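Local coordinates for protein Myo-inositol phosphohydrolase (Mitsuokella multacida, PDB 4WU3) that probably removes phosphate from inositol phosphates such as phytate, and binds inositol-(1,3,4,5)-tetrakisphosphate, with a fold like that of protein tyrosine phosphatases, at residues Q115-D120 with A236-H241. The protein carries 2 engineered substitutions. Sequence-based numbering, arbitrary orientation.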
ATOM      1  N   GLN A 115      22.570 -18.386  25.341  1.00 12.64           N
ATOM      2  CA  GLN A 115      21.128 -18.196  25.472  1.00 14.73           C
ATOM      3  C   GLN A 115      20.569 -17.019  24.661  1.00 13.28           C
ATOM      4  O   GLN A 115      19.390 -16.696  24.756  1.00 13.07           O
ATOM      5  CB  GLN A 115      20.770 -18.034  26.944  1.00 16.17           C
ATOM      6  CG  GLN A 115      20.651 -19.373  27.639  1.00 17.38           C
ATOM      7  CD  GLN A 115      21.954 -20.131  27.644  1.00 21.23           C
ATOM      8  OE1 GLN A 115      22.071 -21.223  27.097  1.00 22.97           O
ATOM      9  NE2 GLN A 115      22.925 -19.564  28.297  1.00 23.42           N
ATOM     10  N   PHE A 116      21.410 -16.401  23.843  1.00 12.90           N
ATOM     11  CA  PHE A 116      21.047 -15.165  23.167  1.00 11.45           C
ATOM     12  C   PHE A 116      20.764 -15.452  21.694  1.00 11.00           C
ATOM     13  O   PHE A 116      21.571 -16.089  21.017  1.00  9.51           O
ATOM     14  CB  PHE A 116      22.185 -14.151  23.326  1.00 11.05           C
ATOM     15  CG  PHE A 116      21.905 -12.806  22.715  1.00 11.10           C
ATOM     16  CD1 PHE A 116      21.278 -11.819  23.437  1.00 10.85           C
ATOM     17  CD2 PHE A 116      22.304 -12.524  21.429  1.00 11.08           C
ATOM     18  CE1 PHE A 116      21.020 -10.581  22.876  1.00 11.50           C
ATOM     19  CE2 PHE A 116      22.059 -11.292  20.868  1.00 11.09           C
ATOM     20  CZ  PHE A 116      21.413 -10.317  21.593  1.00 11.46           C
ATOM     21  N   TYR A 117      19.607 -14.992  21.213  1.00  9.87           N
ATOM     22  CA  TYR A 117      19.220 -15.174  19.812  1.00  9.04           C
ATOM     23  C   TYR A 117      19.075 -13.826  19.118  1.00  8.51           C
ATOM     24  O   TYR A 117      18.239 -13.015  19.488  1.00  9.08           O
ATOM     25  CB  TYR A 117      17.912 -15.968  19.698  1.00  8.73           C
ATOM     26  CG  TYR A 117      18.059 -17.400  20.148  1.00  9.34           C
ATOM     27  CD1 TYR A 117      18.104 -17.712  21.496  1.00  9.31           C
ATOM     28  CD2 TYR A 117      18.184 -18.444  19.229  1.00  9.92           C
ATOM     29  CE1 TYR A 117      18.264 -19.016  21.922  1.00 10.05           C
ATOM     30  CE2 TYR A 117      18.349 -19.761  19.657  1.00  9.51           C
ATOM     31  CZ  TYR A 117      18.377 -20.036  21.004  1.00  9.56           C
ATOM     32  OH  TYR A 117      18.529 -21.332  21.471  1.00 10.89           O
ATOM     33  N   ASP A 118      19.920 -13.594  18.125  1.00  8.12           N
ATOM     34  CA  ASP A 118      19.824 -12.432  17.277  1.00  7.84           C
ATOM     35  C   ASP A 118      18.774 -12.730  16.230  1.00  7.23           C
ATOM     36  O   ASP A 118      18.951 -13.622  15.401  1.00  7.55           O
ATOM     37  CB  ASP A 118      21.177 -12.160  16.618  1.00  8.78           C
ATOM     38  CG  ASP A 118      21.119 -11.061  15.574  1.00  9.23           C
ATOM     39  OD1 ASP A 118      20.262 -10.158  15.688  1.00 10.87           O
ATOM     40  OD2 ASP A 118      21.947 -11.098  14.635  1.00  9.24           O
ATOM     41  N   VAL A 119      17.666 -12.002  16.292  1.00  6.38           N
ATOM     42  CA  VAL A 119      16.631 -12.105  15.282  1.00  6.16           C
ATOM     43  C   VAL A 119      16.774 -10.935  14.333  1.00  5.82           C
ATOM     44  O   VAL A 119      16.369  -9.805  14.640  1.00  5.71           O
ATOM     45  CB  VAL A 119      15.220 -12.122  15.897  1.00  6.53           C
ATOM     46  CG1 VAL A 119      14.164 -12.263  14.813  1.00  6.66           C
ATOM     47  CG2 VAL A 119      15.093 -13.260  16.906  1.00  6.27           C
ATOM     48  N   ASP A 120      17.350 -11.246  13.174  1.00  5.79           N
ATOM     49  CA  ASP A 120      17.706 -10.290  12.146  1.00  5.73           C
ATOM     50  C   ASP A 120      16.582 -10.164  11.137  1.00  5.75           C
ATOM     51  O   ASP A 120      16.392 -11.049  10.304  1.00  5.81           O
ATOM     52  CB  ASP A 120      18.977 -10.787  11.450  1.00  5.90           C
ATOM     53  CG  ASP A 120      19.440  -9.879  10.344  1.00  6.02           C
ATOM     54  OD1 ASP A 120      18.796  -8.839  10.123  1.00  5.57           O
ATOM     55  OD2 ASP A 120      20.462 -10.216   9.691  1.00  6.92           O
ATOM     56  N   ALA A 236      15.576 -18.813  26.632  1.00 12.24           N
ATOM     57  CA  ALA A 236      16.109 -18.101  25.489  1.00 10.72           C
ATOM     58  C   ALA A 236      15.893 -16.598  25.619  1.00  9.76           C
ATOM     59  O   ALA A 236      14.838 -16.148  26.054  1.00 10.29           O
ATOM     60  CB  ALA A 236      15.464 -18.614  24.216  1.00 10.21           C
ATOM     61  N   TRP A 237      16.901 -15.825  25.240  1.00  8.54           N
ATOM     62  CA  TRP A 237      16.756 -14.388  25.202  1.00  8.14           C
ATOM     63  C   TRP A 237      16.726 -13.970  23.744  1.00  7.94           C
ATOM     64  O   TRP A 237      17.613 -14.323  22.981  1.00  7.98           O
ATOM     65  CB  TRP A 237      17.903 -13.704  25.939  1.00  7.70           C
ATOM     66  CG  TRP A 237      17.725 -12.235  25.988  1.00  7.09           C
ATOM     67  CD1 TRP A 237      17.924 -11.364  24.967  1.00  7.02           C
ATOM     68  CD2 TRP A 237      17.286 -11.462  27.100  1.00  7.09           C
ATOM     69  NE1 TRP A 237      17.638 -10.092  25.367  1.00  7.17           N
ATOM     70  CE2 TRP A 237      17.234 -10.120  26.675  1.00  7.44           C
ATOM     71  CE3 TRP A 237      16.912 -11.770  28.406  1.00  6.79           C
ATOM     72  CZ2 TRP A 237      16.850  -9.083  27.521  1.00  6.80           C
ATOM     73  CZ3 TRP A 237      16.514 -10.746  29.237  1.00  7.03           C
ATOM     74  CH2 TRP A 237      16.493  -9.418  28.795  1.00  7.32           C
ATOM     75  N   LEU A 238      15.682 -13.237  23.368  1.00  8.41           N
ATOM     76  CA  LEU A 238      15.484 -12.782  21.995  1.00  7.99           C
ATOM     77  C   LEU A 238      15.776 -11.295  21.827  1.00  7.36           C
ATOM     78  O   LEU A 238      15.232 -10.456  22.539  1.00  6.39           O
ATOM     79  CB  LEU A 238      14.045 -13.056  21.557  1.00  8.33           C
ATOM     80  CG  LEU A 238      13.654 -14.530  21.414  1.00  9.18           C
ATOM     81  CD1 LEU A 238      12.297 -14.654  20.733  1.00 10.00           C
ATOM     82  CD2 LEU A 238      14.703 -15.303  20.636  1.00  9.63           C
ATOM     83  N   HIS A 239      16.645 -10.980  20.877  1.00  7.17           N
ATOM     84  CA  HIS A 239      16.931  -9.602  20.537  1.00  6.96           C
ATOM     85  C   HIS A 239      16.524  -9.367  19.095  1.00  6.97           C
ATOM     86  O   HIS A 239      17.128  -9.935  18.184  1.00  7.48           O
ATOM     87  CB  HIS A 239      18.421  -9.292  20.703  1.00  7.30           C
ATOM     88  CG  HIS A 239      18.755  -7.867  20.429  1.00  6.76           C
ATOM     89  ND1 HIS A 239      18.598  -6.878  21.372  1.00  6.78           N
ATOM     90  CD2 HIS A 239      19.171  -7.248  19.296  1.00  6.91           C
ATOM     91  CE1 HIS A 239      18.923  -5.713  20.843  1.00  7.15           C
ATOM     92  NE2 HIS A 239      19.278  -5.909  19.585  1.00  6.98           N
ATOM     93  N   TYR A 240      15.486  -8.553  18.897  1.00  6.68           N
ATOM     94  CA  TYR A 240      14.982  -8.240  17.566  1.00  6.39           C
ATOM     95  C   TYR A 240      15.653  -6.983  17.033  1.00  6.78           C
ATOM     96  O   TYR A 240      15.852  -5.996  17.763  1.00  7.35           O
ATOM     97  CB  TYR A 240      13.473  -7.990  17.594  1.00  5.83           C
ATOM     98  CG  TYR A 240      12.647  -9.152  18.068  1.00  5.60           C
ATOM     99  CD1 TYR A 240      12.384 -10.222  17.237  1.00  5.33           C
ATOM    100  CD2 TYR A 240      12.109  -9.166  19.349  1.00  5.60           C
ATOM    101  CE1 TYR A 240      11.622 -11.289  17.674  1.00  5.38           C
ATOM    102  CE2 TYR A 240      11.349 -10.220  19.794  1.00  5.27           C
ATOM    103  CZ  TYR A 240      11.104 -11.284  18.958  1.00  5.33           C
ATOM    104  OH  TYR A 240      10.350 -12.353  19.411  1.00  4.88           O
ATOM    105  N   HIS A 241      16.004  -7.006  15.759  1.00  6.92           N
ATOM    106  CA  HIS A 241      16.495  -5.794  15.132  1.00  6.97           C
ATOM    107  C   HIS A 241      16.213  -5.731  13.625  1.00  7.05           C
ATOM    108  O   HIS A 241      16.076  -6.754  12.938  1.00  5.95           O
ATOM    109  CB  HIS A 241      17.987  -5.631  15.410  1.00  7.15           C
ATOM    110  CG  HIS A 241      18.859  -6.304  14.407  1.00  7.29           C
ATOM    111  ND1 HIS A 241      19.187  -5.721  13.201  1.00  8.19           N
ATOM    112  CD2 HIS A 241      19.467  -7.511  14.424  1.00  7.34           C
ATOM    113  CE1 HIS A 241      19.955  -6.547  12.516  1.00  8.34           C
ATOM    114  NE2 HIS A 241      20.139  -7.639  13.236  1.00  8.20           N
TER
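Phe116 and Trp237 pair in parallel register on two inner strands of a mixed sheet, their CA atoms 4.8 Å apart. Five backbone hydrogen bonds join the strands in the alternating parallel pattern: Tyr117 and Val119 each give N-H and take one through O, and His239 N to Tyr117 O runs nearly straight at 173°. Phe116 forms an aromatic cluster with Trp237 and His239. From CB, with CG anti to the backbone N (chi1 -178°), its ring extends between them: CD1 meets Trp237 CD1 at 3.7 Å, CE1 lies near both Trp237 CD1 and His239 CB, and CZ reaches His239 CB at 3.3 Å. The ring planes of Phe116 and Trp237 differ by 13° but are slid apart, with little overlap. An alanine here is likely to open a gap between Trp237 and His239, whose ring nitrogens bond to Ser92 and, for His239 NE2, Ser94, and to cost Ile105 and Leu106 of helix 99-108 a contact. On the other face, Val119 CG1 packs on Tyr240 CD1 at 3.6 Å. Back on the Phe116 face, Asp118 OD1 sits in plane at the His241 ring edge, 3.0 Å from CD2. With Glu195 OE2 bonded to NE2, this probably fixes the ring's rotation where the strand leads into the probable P-loop, as in PTP-family enzymes.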